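PDB 7CPX: lovastatin nonaketide synthase, polyketide synthase component from Aspergillus terreus, which builds, together with its partner LovC, the nonaketide backbone of the cholesterol-lowering drug lovastatin, condensing nine malonyl-CoA units and reducing and methylating the growing chain to give dihydromonacolin L. Local coordinates for residues Leu30-Val40 against Gly359-His367; Val384-Phe395 against Ile411-Pro419. The protein carries 2 engineered substitutions. All coordinates share one frame; numbering follows the deposited sequence.

Contact 1 of 2, residues Leu30-Val40 against Gly359-His367; sequences LWELLQHPRDV and GSAKTVVGH
The side chain of V364 meets three residues of the segment L30-V40, and its two methyls do most of the touching. Its CG1 stands against L33 and P37, 3.7 Å from L33 CG and 3.7 Å from P37 CB. CG2 leans on the same proline carbon, which therefore sits across the fork of the valine. The side chains of L33 and V364 run past each other in opposite directions. L34, the next largest contributor, reaches in from the last turn of helix 27-35: with CG anti to its carbonyl carbon (chi1 -69°), CD2 is carried to within 4.0 Å of A361 CB and 4.1 Å of V364 CB. V365 offers a single branch, CG1, which packs 3.7 Å from L33 CD2 and 4.0 Å from L30 CD1, the latter side chain crossing it at about a right angle. The turn that presents these valines is held from within, since A361 O accepts from both V364 N and V365 N, and T363 OG1 bonds to S360 O. Helix 369-386 meets the same cluster, M378 and F382 touching L30. No hydrogen bond joins the two segments, so the helix end and the loop leading to the predicted catalytic H367 are joined by largely buried aliphatic packing.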
loop_
_atom_site.group_PDB
_atom_site.type_symbol
_atom_site.label_atom_id
_atom_site.label_comp_id
_atom_site.label_asym_id
_atom_site.label_seq_id
_atom_site.Cartn_x
_atom_site.Cartn_y
_atom_site.Cartn_z
ATOM N N LEU A 30 34.889 -1.753 30.929
ATOM C CA LEU A 30 35.445 -2.061 29.618
ATOM C C LEU A 30 36.777 -2.787 29.749
ATOM O O LEU A 30 37.039 -3.754 29.026
ATOM C CB LEU A 30 35.611 -0.779 28.805
ATOM C CG LEU A 30 36.270 -0.933 27.433
ATOM C CD1 LEU A 30 35.525 -1.946 26.584
ATOM C CD2 LEU A 30 36.333 0.405 26.724
ATOM N N TRP A 31 37.633 -2.334 30.665
ATOM C CA TRP A 31 38.911 -3.006 30.871
ATOM C C TRP A 31 38.708 -4.416 31.406
ATOM O O TRP A 31 39.386 -5.356 30.974
ATOM C CB TRP A 31 39.786 -2.200 31.828
ATOM C CG TRP A 31 41.002 -2.946 32.270
ATOM C CD1 TRP A 31 41.397 -3.184 33.552
ATOM C CD2 TRP A 31 41.978 -3.569 31.428
ATOM N NE1 TRP A 31 42.563 -3.908 33.562
ATOM C CE2 TRP A 31 42.940 -4.159 32.269
ATOM C CE3 TRP A 31 42.132 -3.684 30.045
ATOM C CZ2 TRP A 31 44.041 -4.851 31.773
ATOM C CZ3 TRP A 31 43.226 -4.369 29.555
ATOM C CH2 TRP A 31 44.164 -4.944 30.416
ATOM N N GLU A 32 37.781 -4.582 32.352
ATOM C CA GLU A 32 37.500 -5.916 32.871
ATOM C C GLU A 32 37.037 -6.842 31.756
ATOM O O GLU A 32 37.456 -8.002 31.684
ATOM C CB GLU A 32 36.446 -5.840 33.975
ATOM C CG GLU A 32 36.918 -5.143 35.237
ATOM C CD GLU A 32 35.809 -4.970 36.256
ATOM O OE1 GLU A 32 34.657 -5.342 35.952
ATOM O OE2 GLU A 32 36.090 -4.462 37.362
ATOM N N LEU A 33 36.171 -6.340 30.875
ATOM C CA LEU A 33 35.718 -7.136 29.741
ATOM C C LEU A 33 36.883 -7.491 28.825
ATOM O O LEU A 33 37.032 -8.646 28.411
ATOM C CB LEU A 33 34.643 -6.368 28.972
ATOM C CG LEU A 33 34.239 -6.919 27.603
ATOM C CD1 LEU A 33 33.723 -8.339 27.724
ATOM C CD2 LEU A 33 33.193 -6.022 26.967
ATOM N N LEU A 34 37.724 -6.509 28.505
ATOM C CA LEU A 34 38.800 -6.743 27.548
ATOM C C LEU A 34 39.805 -7.757 28.078
ATOM O O LEU A 34 40.217 -8.667 27.349
ATOM C CB LEU A 34 39.493 -5.426 27.206
ATOM C CG LEU A 34 38.649 -4.441 26.394
ATOM C CD1 LEU A 34 39.342 -3.096 26.292
ATOM C CD2 LEU A 34 38.361 -4.991 25.009
ATOM N N GLN A 35 40.214 -7.624 29.340
ATOM C CA GLN A 35 41.164 -8.575 29.906
ATOM C C GLN A 35 40.508 -9.897 30.277
ATOM O O GLN A 35 41.212 -10.902 30.426
ATOM C CB GLN A 35 41.852 -7.975 31.135
ATOM C CG GLN A 35 40.955 -7.813 32.348
ATOM C CD GLN A 35 41.677 -7.166 33.510
ATOM O OE1 GLN A 35 42.900 -7.021 33.492
ATOM N NE2 GLN A 35 40.925 -6.771 34.530
ATOM N N HIS A 36 39.187 -9.919 30.432
ATOM C CA HIS A 36 38.429 -11.134 30.729
ATOM C C HIS A 36 37.249 -11.206 29.770
ATOM O O HIS A 36 36.090 -11.032 30.167
ATOM C CB HIS A 36 37.968 -11.148 32.186
ATOM C CG HIS A 36 39.095 -11.130 33.170
ATOM N ND1 HIS A 36 40.304 -11.744 32.925
ATOM C CD2 HIS A 36 39.204 -10.560 34.393
ATOM C CE1 HIS A 36 41.105 -11.561 33.959
ATOM N NE2 HIS A 36 40.463 -10.846 34.863
ATOM N N PRO A 37 37.512 -11.464 28.493
ATOM C CA PRO A 37 36.449 -11.381 27.488
ATOM C C PRO A 37 35.384 -12.448 27.673
ATOM O O PRO A 37 35.632 -13.532 28.206
ATOM C CB PRO A 37 37.197 -11.568 26.164
ATOM C CG PRO A 37 38.424 -12.321 26.528
ATOM C CD PRO A 37 38.804 -11.845 27.898
ATOM N N ARG A 38 34.179 -12.115 27.220
ATOM C CA ARG A 38 33.040 -13.016 27.242
ATOM C C ARG A 38 32.283 -12.863 25.931
ATOM O O ARG A 38 32.487 -11.907 25.179
ATOM C CB ARG A 38 32.127 -12.733 28.442
ATOM C CG ARG A 38 31.807 -11.261 28.638
ATOM C CD ARG A 38 30.889 -11.043 29.828
ATOM N NE ARG A 38 30.664 -9.628 30.095
ATOM C CZ ARG A 38 31.468 -8.864 30.822
ATOM N NH1 ARG A 38 32.572 -9.345 31.372
ATOM N NH2 ARG A 38 31.159 -7.583 31.001
ATOM N N ASP A 39 31.393 -13.818 25.661
ATOM C CA ASP A 39 30.642 -13.840 24.407
ATOM C C ASP A 39 29.596 -12.730 24.459
ATOM O O ASP A 39 28.402 -12.952 24.664
ATOM C CB ASP A 39 30.002 -15.205 24.187
ATOM C CG ASP A 39 29.419 -15.357 22.799
ATOM O OD1 ASP A 39 29.623 -14.450 21.966
ATOM O OD2 ASP A 39 28.757 -16.383 22.539
ATOM N N VAL A 40 30.074 -11.500 24.264
ATOM C CA VAL A 40 29.207 -10.332 24.368
ATOM C C VAL A 40 28.203 -10.297 23.223
ATOM O O VAL A 40 27.048 -9.895 23.407
ATOM C CB VAL A 40 30.057 -9.053 24.406
ATOM C CG1 VAL A 40 29.175 -7.843 24.253
ATOM C CG2 VAL A 40 30.837 -8.977 25.703
ATOM N N GLY A 359 46.503 -7.740 19.103
ATOM C CA GLY A 359 45.162 -8.079 19.530
ATOM C C GLY A 359 44.168 -6.960 19.310
ATOM O O GLY A 359 44.366 -5.843 19.794
ATOM N N SER A 360 43.082 -7.254 18.604
ATOM C CA SER A 360 42.074 -6.258 18.271
ATOM C C SER A 360 40.928 -6.336 19.269
ATOM O O SER A 360 40.400 -7.420 19.535
ATOM C CB SER A 360 41.547 -6.467 16.851
ATOM O OG SER A 360 40.574 -5.491 16.521
ATOM N N ALA A 361 40.549 -5.181 19.821
ATOM C CA ALA A 361 39.411 -5.131 20.729
ATOM C C ALA A 361 38.130 -5.583 20.051
ATOM O O ALA A 361 37.196 -6.018 20.733
ATOM C CB ALA A 361 39.232 -3.712 21.268
ATOM N N LYS A 362 38.071 -5.501 18.723
ATOM C CA LYS A 362 36.866 -5.846 17.988
ATOM C C LYS A 362 36.539 -7.330 18.072
ATOM O O LYS A 362 35.426 -7.722 17.706
ATOM C CB LYS A 362 37.022 -5.414 16.531
ATOM C CG LYS A 362 37.388 -3.944 16.387
ATOM C CD LYS A 362 37.848 -3.601 14.988
ATOM C CE LYS A 362 38.859 -2.465 15.015
ATOM N NZ LYS A 362 40.146 -2.852 15.656
ATOM N N THR A 363 37.476 -8.159 18.535
ATOM C CA THR A 363 37.153 -9.554 18.801
ATOM C C THR A 363 36.295 -9.693 20.050
ATOM O O THR A 363 35.574 -10.686 20.199
ATOM C CB THR A 363 38.433 -10.374 18.959
ATOM O OG1 THR A 363 39.194 -9.868 20.063
ATOM C CG2 THR A 363 39.272 -10.308 17.697
ATOM N N VAL A 364 36.360 -8.718 20.949
ATOM C CA VAL A 364 35.653 -8.769 22.223
ATOM C C VAL A 364 34.415 -7.887 22.210
ATOM O O VAL A 364 33.332 -8.319 22.603
ATOM C CB VAL A 364 36.606 -8.373 23.373
ATOM C CG1 VAL A 364 35.886 -8.455 24.706
ATOM C CG2 VAL A 364 37.839 -9.258 23.372
ATOM N N VAL A 365 34.561 -6.637 21.771
ATOM C CA VAL A 365 33.453 -5.690 21.730
ATOM C C VAL A 365 32.922 -5.498 20.315
ATOM O O VAL A 365 32.017 -4.686 20.103
ATOM C CB VAL A 365 33.856 -4.338 22.340
ATOM C CG1 VAL A 365 34.338 -4.523 23.766
ATOM C CG2 VAL A 365 34.921 -3.667 21.493
ATOM N N GLY A 366 33.469 -6.213 19.343
ATOM C CA GLY A 366 32.993 -6.127 17.983
ATOM C C GLY A 366 33.612 -4.971 17.218
ATOM O O GLY A 366 34.205 -4.051 17.780
ATOM N N HIS A 367 33.460 -5.030 15.901
ATOM C CA HIS A 367 33.908 -3.950 15.030
ATOM C C HIS A 367 32.930 -2.793 15.165
ATOM O O HIS A 367 31.856 -2.796 14.560
ATOM C CB HIS A 367 33.999 -4.428 13.588
ATOM C CG HIS A 367 34.503 -3.386 12.643
ATOM N ND1 HIS A 367 35.816 -3.326 12.231
ATOM C CD2 HIS A 367 33.873 -2.350 12.041
ATOM C CE1 HIS A 367 35.972 -2.305 11.409
ATOM N NE2 HIS A 367 34.808 -1.696 11.277
#

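Contact 2 of 2, residues Val384-Phe395 against Ile411-Pro419; sequences VRHGVIPPNLLF and IPTEATQWP
I389 and W418 pack side chain to side chain, crossing at about a right angle, with I389 CG1 3.5 Å from W418 CE3. I389 CD1 extends to P419 CD, while its other branch, CG2, lies 3.6 Å from P412 CG. At the far end, I411 CD1 lies over one face of the F395 ring in a CH-pi contact, 3.8 Å from the centroid and 30° off the normal, and T413 CG2 comes to that ring's edge. Between these clusters P412 O takes two bonds from N392. N392 N lies 2.7 Å from P412 O, and N392 ND2 gives the same oxygen a nearly straight bond of 3.2 Å (N-H...O 179°), with P412 O in the amide plane. With CG beside its own backbone N (chi1 -61°), the amide can grip the same oxygen as that nitrogen does.

Backbone pairing sets the register: I389 and T416 exchange two hydrogen bonds, I389 N to T416 O and T416 N to I389 O, and W418 N adds a bond to G387 O. Further out, Q315 bonds W418 NE1, F357 of strand 356-358 packs on I389, P412, T416 and P419, and K379 NZ reaches P391 O. V388 and Q417 form the adjoining non-hydrogen-bonded pair, completing a two-stranded antiparallel ribbon that follows helix 369-386 and packs on strand 356-358 of the thiolase-type ketosynthase fold.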
loop_
_atom_site.group_PDB
_atom_site.type_symbol
_atom_site.label_atom_id
_atom_site.label_comp_id
_atom_site.label_asym_id
_atom_site.label_seq_id
_atom_site.Cartn_x
_atom_site.Cartn_y
_atom_site.Cartn_z
ATOM N N VAL A 384 48.260 -0.844 28.578
ATOM C CA VAL A 384 49.564 -0.264 28.867
ATOM C C VAL A 384 49.587 0.312 30.275
ATOM O O VAL A 384 50.644 0.364 30.914
ATOM C CB VAL A 384 49.931 0.793 27.807
ATOM C CG1 VAL A 384 49.479 2.176 28.234
ATOM C CG2 VAL A 384 51.426 0.782 27.540
ATOM N N ARG A 385 48.432 0.742 30.789
ATOM C CA ARG A 385 48.391 1.272 32.146
ATOM C C ARG A 385 48.449 0.156 33.181
ATOM O O ARG A 385 49.007 0.345 34.268
ATOM C CB ARG A 385 47.135 2.118 32.346
ATOM C CG ARG A 385 46.947 2.609 33.773
ATOM C CD ARG A 385 46.079 3.855 33.820
ATOM N NE ARG A 385 44.752 3.625 33.255
ATOM C CZ ARG A 385 43.636 3.501 33.962
ATOM N NH1 ARG A 385 43.633 3.597 35.283
ATOM N NH2 ARG A 385 42.489 3.280 33.326
ATOM N N HIS A 386 47.883 -1.007 32.864
ATOM C CA HIS A 386 47.819 -2.121 33.798
ATOM C C HIS A 386 48.853 -3.198 33.509
ATOM O O HIS A 386 48.884 -4.212 34.213
ATOM C CB HIS A 386 46.416 -2.733 33.782
ATOM C CG HIS A 386 45.326 -1.746 34.062
ATOM N ND1 HIS A 386 45.225 -1.069 35.259
ATOM C CD2 HIS A 386 44.294 -1.317 33.299
ATOM C CE1 HIS A 386 44.176 -0.267 35.220
ATOM N NE2 HIS A 386 43.594 -0.398 34.043
ATOM N N GLY A 387 49.697 -3.008 32.498
ATOM C CA GLY A 387 50.724 -3.985 32.200
ATOM C C GLY A 387 50.201 -5.348 31.822
ATOM O O GLY A 387 50.923 -6.338 31.960
ATOM N N VAL A 388 48.961 -5.429 31.351
ATOM C CA VAL A 388 48.341 -6.686 30.951
ATOM C C VAL A 388 47.989 -6.591 29.476
ATOM O O VAL A 388 47.334 -5.632 29.049
ATOM C CB VAL A 388 47.088 -6.994 31.790
ATOM C CG1 VAL A 388 46.401 -8.249 31.276
ATOM C CG2 VAL A 388 47.454 -7.143 33.258
ATOM N N ILE A 389 48.419 -7.581 28.703
ATOM C CA ILE A 389 48.068 -7.659 27.288
ATOM C C ILE A 389 46.735 -8.391 27.179
ATOM O O ILE A 389 46.693 -9.619 27.343
ATOM C CB ILE A 389 49.170 -8.353 26.474
ATOM C CG1 ILE A 389 50.396 -7.440 26.388
ATOM C CG2 ILE A 389 48.655 -8.711 25.088
ATOM C CD1 ILE A 389 51.546 -8.002 25.582
ATOM N N PRO A 390 45.632 -7.695 26.911
ATOM C CA PRO A 390 44.341 -8.370 26.891
ATOM C C PRO A 390 44.284 -9.392 25.774
ATOM O O PRO A 390 44.924 -9.222 24.720
ATOM C CB PRO A 390 43.346 -7.224 26.660
ATOM C CG PRO A 390 44.145 -6.153 26.022
ATOM C CD PRO A 390 45.506 -6.259 26.615
ATOM N N PRO A 391 43.533 -10.470 25.960
ATOM C CA PRO A 391 43.445 -11.514 24.937
ATOM C C PRO A 391 42.437 -11.150 23.853
ATOM O O PRO A 391 41.818 -10.088 23.869
ATOM C CB PRO A 391 42.991 -12.736 25.733
ATOM C CG PRO A 391 42.166 -12.163 26.826
ATOM C CD PRO A 391 42.793 -10.841 27.178
ATOM N N ASN A 392 42.286 -12.064 22.899
ATOM C CA ASN A 392 41.296 -11.956 21.837
ATOM C C ASN A 392 40.336 -13.127 21.954
ATOM O O ASN A 392 40.761 -14.287 21.966
ATOM C CB ASN A 392 41.964 -11.943 20.463
ATOM C CG ASN A 392 42.895 -10.765 20.285
ATOM O OD1 ASN A 392 42.602 -9.831 19.539
ATOM N ND2 ASN A 392 44.021 -10.795 20.986
ATOM N N LEU A 393 39.043 -12.821 22.045
ATOM C CA LEU A 393 38.060 -13.857 22.339
ATOM C C LEU A 393 37.961 -14.873 21.207
ATOM O O LEU A 393 37.854 -16.079 21.461
ATOM C CB LEU A 393 36.701 -13.214 22.614
ATOM C CG LEU A 393 35.562 -14.165 22.983
ATOM C CD1 LEU A 393 35.912 -14.973 24.223
ATOM C CD2 LEU A 393 34.271 -13.390 23.196
ATOM N N LEU A 394 38.000 -14.416 19.959
ATOM C CA LEU A 394 37.817 -15.282 18.794
ATOM C C LEU A 394 39.149 -15.418 18.061
ATOM O O LEU A 394 39.457 -14.651 17.148
ATOM C CB LEU A 394 36.732 -14.740 17.861
ATOM C CG LEU A 394 35.286 -14.736 18.364
ATOM C CD1 LEU A 394 34.949 -16.031 19.093
ATOM C CD2 LEU A 394 35.018 -13.532 19.251
ATOM N N PHE A 395 39.941 -16.409 18.472
ATOM C CA PHE A 395 41.143 -16.791 17.733
ATOM C C PHE A 395 41.436 -18.248 18.078
ATOM O O PHE A 395 41.977 -18.537 19.149
ATOM C CB PHE A 395 42.320 -15.888 18.070
ATOM C CG PHE A 395 43.594 -16.275 17.373
ATOM C CD1 PHE A 395 43.770 -16.006 16.028
ATOM C CD2 PHE A 395 44.611 -16.908 18.062
ATOM C CE1 PHE A 395 44.937 -16.362 15.383
ATOM C CE2 PHE A 395 45.782 -17.266 17.424
ATOM C CZ PHE A 395 45.946 -16.993 16.081
ATOM N N ILE A 411 48.915 -13.553 18.625
ATOM C CA ILE A 411 47.626 -13.064 19.102
ATOM C C ILE A 411 47.386 -13.657 20.487
ATOM O O ILE A 411 47.343 -14.890 20.617
ATOM C CB ILE A 411 46.493 -13.431 18.140
ATOM C CG1 ILE A 411 46.596 -12.578 16.875
ATOM C CG2 ILE A 411 45.148 -13.230 18.817
ATOM C CD1 ILE A 411 45.764 -13.077 15.728
ATOM N N PRO A 412 47.226 -12.840 21.529
ATOM C CA PRO A 412 47.059 -13.390 22.882
ATOM C C PRO A 412 45.681 -14.010 23.058
ATOM O O PRO A 412 44.659 -13.347 22.868
ATOM C CB PRO A 412 47.251 -12.168 23.786
ATOM C CG PRO A 412 46.823 -11.024 22.942
ATOM C CD PRO A 412 47.242 -11.366 21.541
ATOM N N THR A 413 45.659 -15.291 23.416
ATOM C CA THR A 413 44.429 -15.975 23.787
ATOM C C THR A 413 44.175 -15.936 25.286
ATOM O O THR A 413 43.144 -16.440 25.741
ATOM C CB THR A 413 44.470 -17.431 23.313
ATOM O OG1 THR A 413 45.599 -18.093 23.895
ATOM C CG2 THR A 413 44.571 -17.496 21.797
ATOM N N GLU A 414 45.090 -15.353 26.057
ATOM C CA GLU A 414 44.961 -15.259 27.502
ATOM C C GLU A 414 45.470 -13.900 27.952
ATOM O O GLU A 414 46.224 -13.232 27.241
ATOM C CB GLU A 414 45.740 -16.374 28.212
ATOM C CG GLU A 414 45.403 -17.772 27.729
ATOM C CD GLU A 414 46.236 -18.837 28.411
ATOM O OE1 GLU A 414 47.083 -18.479 29.256
ATOM O OE2 GLU A 414 46.046 -20.033 28.102
ATOM N N ALA A 415 45.054 -13.494 29.147
ATOM C CA ALA A 415 45.507 -12.229 29.714
ATOM C C ALA A 415 46.980 -12.375 30.066
ATOM O O ALA A 415 47.335 -12.927 31.109
ATOM C CB ALA A 415 44.677 -11.859 30.937
ATOM N N THR A 416 47.842 -11.877 29.188
ATOM C CA THR A 416 49.277 -12.083 29.290
ATOM C C THR A 416 49.945 -10.873 29.923
ATOM O O THR A 416 49.647 -9.728 29.571
ATOM C CB THR A 416 49.884 -12.343 27.910
ATOM O OG1 THR A 416 49.189 -13.422 27.274
ATOM C CG2 THR A 416 51.356 -12.694 28.030
ATOM N N GLN A 417 50.850 -11.135 30.861
ATOM C CA GLN A 417 51.626 -10.067 31.468
ATOM C C GLN A 417 52.522 -9.414 30.424
ATOM O O GLN A 417 52.954 -10.050 29.458
ATOM C CB GLN A 417 52.465 -10.607 32.624
ATOM C CG GLN A 417 53.247 -9.541 33.373
ATOM C CD GLN A 417 53.986 -10.098 34.572
ATOM O OE1 GLN A 417 53.919 -11.293 34.857
ATOM N NE2 GLN A 417 54.698 -9.231 35.282
ATOM N N TRP A 418 52.796 -8.133 30.622
ATOM C CA TRP A 418 53.544 -7.386 29.626
ATOM C C TRP A 418 54.949 -7.969 29.481
ATOM O O TRP A 418 55.565 -8.362 30.479
ATOM C CB TRP A 418 53.628 -5.910 30.010
ATOM C CG TRP A 418 53.717 -5.002 28.831
ATOM C CD1 TRP A 418 54.851 -4.538 28.237
ATOM C CD2 TRP A 418 52.623 -4.449 28.093
ATOM N NE1 TRP A 418 54.532 -3.726 27.177
ATOM C CE2 TRP A 418 53.169 -3.656 27.068
ATOM C CE3 TRP A 418 51.234 -4.546 28.204
ATOM C CZ2 TRP A 418 52.375 -2.965 26.158
ATOM C CZ3 TRP A 418 50.450 -3.860 27.301
ATOM C CH2 TRP A 418 51.021 -3.080 26.291
ATOM N N PRO A 419 55.486 -8.041 28.263
ATOM C CA PRO A 419 56.851 -8.550 28.095
ATOM C C PRO A 419 57.864 -7.694 28.836
ATOM O O PRO A 419 57.674 -6.491 29.033
ATOM C CB PRO A 419 57.070 -8.489 26.580
ATOM C CG PRO A 419 55.711 -8.539 26.000
ATOM C CD PRO A 419 54.823 -7.823 26.967
#

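Both contacts belong to the ketosynthase, and their centres lie 11 Å apart. They meet through N392: in contact 2 its ND2 holds P412, while its OD1 lies 2.8 Å from S360 N of contact 1 in a weak hydrogen bond. Helix 369-386 bridges them as well, K379 touching A361 of contact 1 and P390 and N392 of contact 2, and the H386 ring stacks on W31. H367, one of the predicted active-site residues, is the last residue of the segment G359-H367 and touches C181 and H320. The side chains of A361 and N392 are each about 10 Å from that of H320, which puts both contacts near the predicted catalytic centre without either side chain reaching it.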